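Local coordinates for glutamyl-tRNA(Gln) amidotransferase subunit B, mitochondrial (Saccharomyces cerevisiae, PDB 4N0H), which is the B subunit of a mitochondrial amidotransferase assembly and carries a GatB/GatE-type catalytic domain built round a large mixed beta sheet, at residues N28-N36 with H47-A55; A71-S80 with P110-N118. All coordinates share one frame; numbering follows the deposited sequence.

Interaction 1. Residues N28-N36 with H47-A55; sequences NKLFSQSTN and HHTSYYDIA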
# COMPACT_ATOMS: atom_id res chain seq x y z
N ASN B 28 2.14 22.95 -8.83
CA ASN B 28 1.77 22.18 -7.65
C ASN B 28 2.78 21.09 -7.34
O ASN B 28 3.76 20.93 -8.07
CB ASN B 28 0.35 21.62 -7.81
CG ASN B 28 -0.68 22.72 -7.98
OD1 ASN B 28 -0.55 23.80 -7.40
ND2 ASN B 28 -1.71 22.46 -8.78
N LYS B 29 2.56 20.35 -6.26
CA LYS B 29 3.54 19.39 -5.76
C LYS B 29 3.54 18.08 -6.55
O LYS B 29 2.80 17.93 -7.51
CB LYS B 29 3.33 19.12 -4.28
CG LYS B 29 3.56 20.33 -3.39
CD LYS B 29 3.56 19.90 -1.93
CE LYS B 29 3.58 21.08 -0.99
NZ LYS B 29 3.67 20.58 0.42
N LEU B 30 4.37 17.14 -6.12
CA LEU B 30 4.63 15.91 -6.88
C LEU B 30 3.50 14.87 -6.82
O LEU B 30 3.03 14.39 -7.86
CB LEU B 30 5.96 15.28 -6.43
CG LEU B 30 6.42 14.06 -7.23
CD1 LEU B 30 6.47 14.39 -8.71
CD2 LEU B 30 7.79 13.58 -6.75
N PHE B 31 3.07 14.51 -5.62
CA PHE B 31 2.02 13.50 -5.47
C PHE B 31 0.74 14.06 -4.85
O PHE B 31 -0.11 13.32 -4.36
CB PHE B 31 2.54 12.30 -4.67
CG PHE B 31 3.60 11.53 -5.38
CD1 PHE B 31 3.28 10.73 -6.48
CD2 PHE B 31 4.93 11.61 -5.00
CE1 PHE B 31 4.25 10.02 -7.15
CE2 PHE B 31 5.91 10.90 -5.67
CZ PHE B 31 5.57 10.12 -6.76
N SER B 32 0.61 15.38 -4.87
CA SER B 32 -0.58 16.07 -4.40
C SER B 32 -0.68 17.37 -5.19
O SER B 32 0.33 17.90 -5.65
CB SER B 32 -0.47 16.37 -2.91
OG SER B 32 -1.54 17.19 -2.47
N GLN B 33 -1.89 17.89 -5.34
CA GLN B 33 -2.07 19.13 -6.09
C GLN B 33 -1.98 20.39 -5.22
O GLN B 33 -2.36 21.48 -5.65
CB GLN B 33 -3.36 19.11 -6.92
CG GLN B 33 -3.26 18.22 -8.15
CD GLN B 33 -2.12 18.63 -9.08
OE1 GLN B 33 -2.09 19.75 -9.59
NE2 GLN B 33 -1.17 17.72 -9.28
N SER B 34 -1.48 20.24 -4.00
CA SER B 34 -1.21 21.39 -3.15
C SER B 34 -0.13 22.27 -3.77
O SER B 34 0.65 21.82 -4.62
CB SER B 34 -0.79 20.93 -1.74
OG SER B 34 0.19 19.90 -1.82
N THR B 35 -0.10 23.53 -3.36
CA THR B 35 0.75 24.52 -3.99
C THR B 35 2.24 24.27 -3.77
O THR B 35 2.69 24.01 -2.65
CB THR B 35 0.39 25.94 -3.50
OG1 THR B 35 -0.98 26.22 -3.83
CG2 THR B 35 1.30 26.99 -4.14
N ASN B 36 3.00 24.35 -4.86
CA ASN B 36 4.46 24.34 -4.80
C ASN B 36 4.93 25.79 -4.73
O ASN B 36 5.05 26.45 -5.75
CB ASN B 36 5.03 23.63 -6.03
CG ASN B 36 6.54 23.64 -6.08
OD1 ASN B 36 7.21 23.95 -5.09
ND2 ASN B 36 7.10 23.31 -7.24
N HIS B 47 0.97 25.53 5.60
CA HIS B 47 -0.13 26.27 5.01
C HIS B 47 -0.40 25.69 3.62
O HIS B 47 -1.55 25.51 3.22
CB HIS B 47 0.27 27.75 4.93
CG HIS B 47 -0.72 28.62 4.21
ND1 HIS B 47 -1.92 28.98 4.77
CD2 HIS B 47 -0.66 29.22 3.00
CE1 HIS B 47 -2.57 29.77 3.92
NE2 HIS B 47 -1.83 29.92 2.84
N HIS B 48 0.67 25.38 2.91
CA HIS B 48 0.57 24.74 1.60
C HIS B 48 0.64 23.22 1.75
O HIS B 48 1.52 22.57 1.16
CB HIS B 48 1.70 25.22 0.69
CG HIS B 48 1.71 26.70 0.48
ND1 HIS B 48 0.67 27.38 -0.11
CD2 HIS B 48 2.65 27.64 0.77
CE1 HIS B 48 0.96 28.67 -0.18
NE2 HIS B 48 2.16 28.85 0.35
N THR B 49 -0.29 22.65 2.51
CA THR B 49 -0.25 21.23 2.82
C THR B 49 -1.62 20.56 2.74
O THR B 49 -2.55 20.89 3.47
CB THR B 49 0.30 20.99 4.25
OG1 THR B 49 -0.44 21.79 5.18
CG2 THR B 49 1.77 21.37 4.33
N SER B 50 -1.74 19.59 1.84
CA SER B 50 -2.95 18.79 1.70
C SER B 50 -3.05 17.74 2.79
O SER B 50 -2.13 17.57 3.59
CB SER B 50 -2.95 18.10 0.34
OG SER B 50 -1.77 17.31 0.21
N TYR B 51 -4.18 17.02 2.82
CA TYR B 51 -4.32 15.87 3.69
C TYR B 51 -3.18 14.89 3.43
O TYR B 51 -2.61 14.32 4.36
CB TYR B 51 -5.67 15.17 3.47
CG TYR B 51 -6.89 16.04 3.75
CD1 TYR B 51 -6.88 17.00 4.76
CD2 TYR B 51 -8.04 15.89 2.99
CE1 TYR B 51 -8.00 17.78 5.01
CE2 TYR B 51 -9.16 16.67 3.23
CZ TYR B 51 -9.13 17.61 4.23
OH TYR B 51 -10.26 18.37 4.45
N TYR B 52 -2.84 14.70 2.16
CA TYR B 52 -1.76 13.78 1.79
C TYR B 52 -0.40 14.26 2.29
O TYR B 52 0.41 13.46 2.75
CB TYR B 52 -1.69 13.56 0.28
CG TYR B 52 -0.45 12.80 -0.15
CD1 TYR B 52 -0.40 11.41 -0.06
CD2 TYR B 52 0.67 13.47 -0.61
CE1 TYR B 52 0.74 10.72 -0.43
CE2 TYR B 52 1.81 12.79 -0.98
CZ TYR B 52 1.84 11.42 -0.89
OH TYR B 52 2.98 10.75 -1.27
N ASP B 53 -0.14 15.56 2.19
CA ASP B 53 1.15 16.12 2.61
C ASP B 53 1.40 15.86 4.10
O ASP B 53 2.54 15.71 4.53
CB ASP B 53 1.23 17.62 2.32
CG ASP B 53 1.26 17.94 0.84
OD1 ASP B 53 1.59 17.05 0.03
OD2 ASP B 53 0.96 19.10 0.48
N ILE B 54 0.33 15.82 4.88
CA ILE B 54 0.43 15.59 6.32
C ILE B 54 0.36 14.08 6.61
O ILE B 54 0.42 13.64 7.77
CB ILE B 54 -0.66 16.39 7.08
CG1 ILE B 54 -0.67 17.84 6.59
CG2 ILE B 54 -0.44 16.37 8.59
CD1 ILE B 54 0.63 18.57 6.84
N ALA B 55 0.26 13.29 5.54
CA ALA B 55 0.20 11.83 5.63
C ALA B 55 -0.94 11.33 6.53
O ALA B 55 -0.78 10.38 7.29
CB ALA B 55 1.54 11.24 6.08

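Interaction 2. Residues A71-S80 with P110-N118; sequences AMKLSLALGS and PFARGGKIN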
# COMPACT_ATOMS: atom_id res chain seq x y z
N ALA B 71 10.61 16.44 -16.68
CA ALA B 71 11.66 15.42 -16.78
C ALA B 71 11.93 15.03 -18.24
O ALA B 71 13.06 14.71 -18.61
CB ALA B 71 11.31 14.21 -15.95
N MET B 72 10.89 15.05 -19.07
CA MET B 72 11.05 14.80 -20.50
C MET B 72 11.95 15.85 -21.15
O MET B 72 12.88 15.51 -21.89
CB MET B 72 9.69 14.78 -21.20
CG MET B 72 9.14 13.38 -21.42
SD MET B 72 10.26 12.41 -22.46
CE MET B 72 9.27 10.95 -22.71
N LYS B 73 11.68 17.12 -20.87
CA LYS B 73 12.44 18.21 -21.46
C LYS B 73 13.92 18.11 -21.09
O LYS B 73 14.80 18.32 -21.93
CB LYS B 73 11.86 19.57 -21.06
CG LYS B 73 10.42 19.76 -21.48
CD LYS B 73 9.87 21.13 -21.07
CE LYS B 73 10.44 22.23 -21.94
NZ LYS B 73 9.93 23.57 -21.55
N LEU B 74 14.19 17.77 -19.84
CA LEU B 74 15.57 17.62 -19.39
C LEU B 74 16.26 16.43 -20.06
O LEU B 74 17.41 16.55 -20.49
CB LEU B 74 15.64 17.48 -17.87
CG LEU B 74 17.06 17.32 -17.32
CD1 LEU B 74 17.93 18.53 -17.70
CD2 LEU B 74 17.04 17.11 -15.82
N SER B 75 15.57 15.30 -20.15
CA SER B 75 16.13 14.10 -20.78
C SER B 75 16.49 14.38 -22.23
O SER B 75 17.55 13.98 -22.70
CB SER B 75 15.14 12.94 -20.72
OG SER B 75 14.74 12.66 -19.39
N LEU B 76 15.60 15.08 -22.93
CA LEU B 76 15.81 15.41 -24.34
C LEU B 76 17.01 16.34 -24.50
O LEU B 76 17.83 16.16 -25.40
CB LEU B 76 14.55 16.04 -24.93
CG LEU B 76 13.38 15.08 -25.16
CD1 LEU B 76 12.13 15.83 -25.57
CD2 LEU B 76 13.76 14.05 -26.22
N ALA B 77 17.11 17.33 -23.63
CA ALA B 77 18.21 18.29 -23.69
C ALA B 77 19.56 17.62 -23.45
O ALA B 77 20.57 18.04 -24.01
CB ALA B 77 17.99 19.41 -22.68
N LEU B 78 19.56 16.57 -22.64
CA LEU B 78 20.79 15.85 -22.31
C LEU B 78 21.09 14.72 -23.29
O LEU B 78 22.19 14.17 -23.30
CB LEU B 78 20.70 15.26 -20.89
CG LEU B 78 20.51 16.23 -19.73
CD1 LEU B 78 20.28 15.43 -18.45
CD2 LEU B 78 21.70 17.18 -19.57
N GLY B 79 20.10 14.36 -24.10
CA GLY B 79 20.24 13.21 -24.98
C GLY B 79 20.15 11.91 -24.21
O GLY B 79 20.71 10.89 -24.62
N SER B 80 19.43 11.93 -23.09
CA SER B 80 19.27 10.73 -22.28
C SER B 80 18.28 9.76 -22.92
O SER B 80 17.42 10.18 -23.69
CB SER B 80 18.78 11.10 -20.88
OG SER B 80 19.65 12.04 -20.27
N PRO B 110 14.88 4.30 -12.85
CA PRO B 110 14.93 5.76 -13.02
C PRO B 110 14.23 6.21 -14.29
O PRO B 110 14.03 5.41 -15.21
CB PRO B 110 16.44 6.05 -13.09
CG PRO B 110 17.05 4.77 -13.57
CD PRO B 110 16.22 3.68 -12.96
N PHE B 111 13.83 7.48 -14.33
CA PHE B 111 13.12 8.05 -15.47
C PHE B 111 13.92 7.94 -16.77
O PHE B 111 13.37 7.63 -17.82
CB PHE B 111 12.75 9.51 -15.21
CG PHE B 111 11.88 10.11 -16.29
CD1 PHE B 111 12.44 10.84 -17.33
CD2 PHE B 111 10.51 9.94 -16.27
CE1 PHE B 111 11.65 11.39 -18.33
CE2 PHE B 111 9.70 10.49 -17.26
CZ PHE B 111 10.28 11.21 -18.29
N ALA B 112 15.22 8.22 -16.70
CA ALA B 112 16.09 8.18 -17.88
C ALA B 112 17.50 7.75 -17.52
O ALA B 112 17.93 7.86 -16.37
CB ALA B 112 16.11 9.54 -18.58
N ARG B 113 18.23 7.27 -18.51
CA ARG B 113 19.62 6.89 -18.33
C ARG B 113 20.46 7.41 -19.49
O ARG B 113 19.94 7.69 -20.58
CB ARG B 113 19.76 5.37 -18.21
CG ARG B 113 19.28 4.82 -16.87
CD ARG B 113 19.31 3.29 -16.86
NE ARG B 113 18.12 2.71 -17.47
CZ ARG B 113 18.05 1.46 -17.94
NH1 ARG B 113 19.11 0.67 -17.88
NH2 ARG B 113 16.92 1.01 -18.47
N GLY B 114 21.76 7.55 -19.26
CA GLY B 114 22.66 8.04 -20.29
C GLY B 114 22.50 9.53 -20.49
O GLY B 114 21.91 10.23 -19.66
N GLY B 115 23.02 10.03 -21.61
CA GLY B 115 23.04 11.45 -21.86
C GLY B 115 24.40 12.03 -21.49
O GLY B 115 25.27 11.31 -21.01
N LYS B 116 24.57 13.33 -21.71
CA LYS B 116 25.85 13.98 -21.45
C LYS B 116 25.73 15.49 -21.54
O LYS B 116 24.74 16.03 -22.03
CB LYS B 116 26.88 13.50 -22.48
CG LYS B 116 26.56 13.95 -23.89
CD LYS B 116 27.49 13.33 -24.91
CE LYS B 116 27.19 13.86 -26.30
NZ LYS B 116 27.97 13.15 -27.36
N ILE B 117 26.77 16.18 -21.07
CA ILE B 117 26.90 17.61 -21.27
C ILE B 117 28.28 17.93 -21.82
O ILE B 117 29.30 17.51 -21.27
CB ILE B 117 26.63 18.41 -19.96
CG1 ILE B 117 25.14 18.38 -19.63
CG2 ILE B 117 27.09 19.84 -20.10
CD1 ILE B 117 24.74 19.32 -18.51
N ASN B 118 28.32 18.67 -22.92
CA ASN B 118 29.57 19.03 -23.57
C ASN B 118 30.18 20.31 -23.03
O ASN B 118 29.49 21.33 -22.91
CB ASN B 118 29.38 19.13 -25.09
CG ASN B 118 29.12 17.79 -25.73
OD1 ASN B 118 29.82 16.81 -25.45
ND2 ASN B 118 28.10 17.72 -26.58

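Interaction 1. Residues N28-N36 with H47-A55
Y52 lays its ring beside the backbone of F31: the carbonyl O of F31 stands over one face, 3.8 Å from CD2 and offset toward the rim, while F31 CB touches CE2 and OH along the same side of the tyrosine. Next to this overlap the contact turns polar and centres on the carboxylate of D53, whose OD1 is held by N166. D53 OD2 takes a short bond of 2.6 Å from S34 OG, which arrives on the syn side and 16° out of the carboxylate plane. The backbone N of S50 reaches the same oxygen from well above that plane, and K29 NZ adds a weak bond to D53 OD2 at 3.1 Å, part of a salt bridge. K29 comes to D53 from the opposite direction on a chain extended beyond CG (chi2 -170°), a shape that carries NZ on to the carbonyl O of H48 at 3.0 Å. The ammonium is also bonded to the carbonyl oxygens of N163 and S165, so the buried charge is closely surrounded by acceptors. S32 OG and S50 OG share a hydrogen bond of 2.7 Å in which either may donate, and S50 OG also accepts from D53 N, an ST motif that overlaps the type I turn Y52-A55. At the far end T35 CB packs against H48 ND1 at 3.7 Å; that nitrogen is hydrogen-bonded to S132 of the subunit F chain. Both segments belong to the long connection between strand 14-23 and helix 65-78, with F31 and Y52 resting on L104 of strand 102-120 and L30 on strand 130-142.

Interaction 2. Residues A71-S80 with P110-N118
The carbonyl O of A71, which lies 3.6 Å from F111 CE1, is gripped twice by S75, whose backbone N donates at 3.0 Å and whose OG donates at 2.8 Å from the opposite face of the carbonyl plane. With its CB-OG bond turned back beside the backbone N (chi1 -56°), S75 can fold its hydroxyl onto the preceding helical turn. There OG lies at the edge of the F111 ring and also touches A112 CB. A71 CB sits over one face of the same ring in a CH-pi contact, 3.8 Å from the centroid, while M72 CG meets the edge in plane near CZ, its side chain crossing the phenylalanine at about a right angle. The aromatic ring is therefore fitted against one turn of helical backbone as well as against three side chains. Farther along, the helix ends in a Schellman motif with G79 at C-prime, and the strand takes up the carbonyl O of L78: K116 N donates to it at 3.0 Å, with an N-H...O angle of 152°. S80 OG adds a bond of 3.0 Å to G114 O, approaching from above the carbonyl plane. G115 passes close by the helix end, its CA 3.2 Å from L78 O. L78 CD2 meets I117 CG1 at 3.6 Å, and F187 of helix 181-197 also packs on I117. Helix 65-78 is thus packed on strand 102-120 of a mostly antiparallel sheet: its earlier turn lies beside a classic beta bulge, where F111 and A112 both face L138, and its Schellman end meets G114-K116.

How the interactions relate
Interactions 1 and 2 follow one another along the chain: the loop that holds 28-36 and 47-55 leads into helix 65-78, whose last turns form interaction 2. They do not touch; their centres lie 27 Å apart and their nearest atoms about 9 Å. Strand 102-120 links them, since L104 near its start packs on F31 and Y52 of interaction 1, whereas its later part, 110-118, is the strand side of interaction 2. Their surroundings differ. Interaction 1 is a buried, largely polar loop contact bordered by the subunit F chain and by a further protein chain, but no other protein chain of the assembly touches the segments of interaction 2, which joins helix and sheet inside the subunit.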